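Glutamic acid/alanine-rich protein (Trypanosoma congolense, PDB 2Y44) is a parasite surface protein with a helical ectodomain that probably forms part of the coat displayed on the cell. Local coordinates at residues A[3-8]-A[113-118]. Residues are numbered along the deposited sequence; the frame is centred on the assembly and turned at random.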
loop_
_atom_site.group_PDB
_atom_site.type_symbol
_atom_site.label_atom_id
_atom_site.label_comp_id
_atom_site.label_asym_id
_atom_site.label_seq_id
_atom_site.Cartn_x
_atom_site.Cartn_y
_atom_site.Cartn_z
ATOM N N GLU A 3 -13.493 25.320 -7.852
ATOM C CA GLU A 3 -13.597 23.891 -8.188
ATOM C C GLU A 3 -12.204 23.274 -8.346
ATOM O O GLU A 3 -11.934 22.152 -7.929
ATOM C CB GLU A 3 -14.444 23.676 -9.452
ATOM C CG GLU A 3 -14.603 22.224 -9.859
ATOM C CD GLU A 3 -15.541 22.034 -11.051
ATOM O OE1 GLU A 3 -15.739 22.998 -11.824
ATOM O OE2 GLU A 3 -16.030 20.888 -11.224
ATOM N N GLU A 4 -11.331 23.989 -9.036
ATOM C CA GLU A 4 -9.998 23.478 -9.260
ATOM C C GLU A 4 -9.216 23.370 -7.952
ATOM O O GLU A 4 -8.450 22.436 -7.755
ATOM C CB GLU A 4 -9.297 24.438 -10.203
ATOM C CG GLU A 4 -8.406 23.763 -11.095
ATOM C CD GLU A 4 -7.033 24.190 -10.821
ATOM O OE1 GLU A 4 -6.555 23.870 -9.702
ATOM O OE2 GLU A 4 -6.505 24.973 -11.650
ATOM N N VAL A 5 -9.410 24.348 -7.071
ATOM C CA VAL A 5 -8.706 24.363 -5.790
ATOM C C VAL A 5 -9.124 23.195 -4.932
ATOM O O VAL A 5 -8.274 22.529 -4.332
ATOM C CB VAL A 5 -8.961 25.656 -5.026
ATOM C CG1 VAL A 5 -8.290 25.614 -3.656
ATOM C CG2 VAL A 5 -8.402 26.862 -5.827
ATOM N N GLN A 6 -10.424 22.926 -4.899
ATOM C CA GLN A 6 -10.941 21.830 -4.096
ATOM C C GLN A 6 -10.529 20.497 -4.680
ATOM O O GLN A 6 -10.226 19.539 -3.965
ATOM C CB GLN A 6 -12.454 21.888 -4.029
ATOM C CG GLN A 6 -13.008 22.985 -3.100
ATOM C CD GLN A 6 -12.818 22.691 -1.588
ATOM O OE1 GLN A 6 -11.862 22.021 -1.160
ATOM N NE2 GLN A 6 -13.764 23.183 -0.775
ATOM N N THR A 7 -10.444 20.450 -6.007
ATOM C CA THR A 7 -10.023 19.202 -6.668
ATOM C C THR A 7 -8.524 18.928 -6.461
ATOM O O THR A 7 -8.106 17.796 -6.222
ATOM C CB THR A 7 -10.476 19.249 -8.176
ATOM O OG1 THR A 7 -11.900 19.391 -8.216
ATOM C CG2 THR A 7 -10.108 18.007 -8.904
ATOM N N MET A 8 -7.718 19.990 -6.456
ATOM C CA MET A 8 -6.298 19.902 -6.161
ATOM C C MET A 8 -6.139 19.490 -4.695
ATOM O O MET A 8 -5.222 18.741 -4.364
ATOM C CB MET A 8 -5.620 21.258 -6.393
ATOM C CG MET A 8 -4.143 21.303 -5.962
ATOM S SD MET A 8 -3.165 22.589 -6.758
ATOM C CE MET A 8 -4.478 23.775 -7.232
ATOM N N GLU A 113 -12.608 35.008 -1.663
ATOM C CA GLU A 113 -12.695 34.375 -0.362
ATOM C C GLU A 113 -12.867 32.853 -0.426
ATOM O O GLU A 113 -12.138 32.140 0.257
ATOM C CB GLU A 113 -13.747 35.023 0.541
ATOM C CG GLU A 113 -13.856 34.333 1.903
ATOM C CD GLU A 113 -13.952 35.301 3.068
ATOM O OE1 GLU A 113 -13.606 36.496 2.901
ATOM O OE2 GLU A 113 -14.373 34.859 4.162
ATOM N N PRO A 114 -13.793 32.351 -1.275
ATOM C CA PRO A 114 -13.991 30.890 -1.257
ATOM C C PRO A 114 -12.721 30.164 -1.693
ATOM O O PRO A 114 -12.467 29.037 -1.271
ATOM C CB PRO A 114 -15.118 30.678 -2.282
ATOM C CG PRO A 114 -15.906 31.975 -2.230
ATOM C CD PRO A 114 -14.816 33.029 -2.104
ATOM N N ILE A 115 -11.911 30.833 -2.497
ATOM C CA ILE A 115 -10.674 30.219 -2.977
ATOM C C ILE A 115 -9.619 30.207 -1.862
ATOM O O ILE A 115 -9.009 29.188 -1.592
ATOM C CB ILE A 115 -10.151 30.935 -4.230
ATOM C CG1 ILE A 115 -10.935 30.446 -5.455
ATOM C CG2 ILE A 115 -8.665 30.696 -4.428
ATOM C CD1 ILE A 115 -11.252 31.517 -6.442
ATOM N N ARG A 116 -9.470 31.314 -1.146
ATOM C CA ARG A 116 -8.512 31.312 -0.021
ATOM C C ARG A 116 -8.912 30.283 1.008
ATOM O O ARG A 116 -8.061 29.665 1.653
ATOM C CB ARG A 116 -8.460 32.697 0.646
ATOM C CG ARG A 116 -7.830 33.742 -0.204
ATOM C CD ARG A 116 -7.412 34.925 0.617
ATOM N NE ARG A 116 -6.747 35.926 -0.209
ATOM C CZ ARG A 116 -6.627 37.212 0.112
ATOM N NH1 ARG A 116 -7.121 37.679 1.263
ATOM N NH2 ARG A 116 -6.022 38.040 -0.737
ATOM N N THR A 117 -10.216 30.237 1.272
ATOM C CA THR A 117 -10.791 29.364 2.284
ATOM C C THR A 117 -10.629 27.890 1.928
ATOM O O THR A 117 -10.307 27.079 2.799
ATOM C CB THR A 117 -12.278 29.688 2.494
ATOM O OG1 THR A 117 -12.408 31.048 2.957
ATOM C CG2 THR A 117 -12.909 28.723 3.499
ATOM N N ALA A 118 -10.927 27.545 0.667
ATOM C CA ALA A 118 -10.806 26.159 0.199
ATOM C C ALA A 118 -9.333 25.727 0.320
ATOM O O ALA A 118 -9.042 24.609 0.791
ATOM C CB ALA A 118 -11.282 26.043 -1.262
#
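Val5 and Gln6 straddle the methyl group of Ala118 where two short helices of the helix-bundle ectodomain run side by side. Segment 3-8 of helix 2-16 and segment 113-118 of helix 113-120 are almost parallel, at 4°, with their axes 9.2 Å apart. Alanine suits the closest point, since its single methyl lets the backbones come close: the CA atoms of Gln6 and Ala118 are 6.1 Å apart. Just beyond the contact, the disulfide between Cys9 and Cys122 ties helix 2-16 to the chain that follows helix 113-120.

Val5 supplies the apolar side of the seam. A chi1 of 176° sets CG1 opposite the backbone N and makes the two methyls diverge, each to a different residue of the other helix, CG1 reaching Ala118 CB at 3.9 Å and CG2 reaching Ile115 CG2 at 4.1 Å. The Val5 and Ile115 side chains cross at about a right angle. A branched, wholly apolar residue fits here, because Val5 is buried and also packs on Leu103 and Leu106 of helix 57-107, joining three helices. Ile115, one turn before Ala118, adds its own CG2 branch and touches Val2.

Gln6 closes the partly exposed flank. Its chain bends at chi2 (-72°), which lays the flat amide face-on over the alanine methyl; the aliphatic stem covers apolar surface while the polar end suits a margin only partly buried. That contact is van der Waals in kind: Gln6 CD lies 3.7 Å from Ala118 CB, and Gln6 NE2 is 3.8 Å from the same methyl.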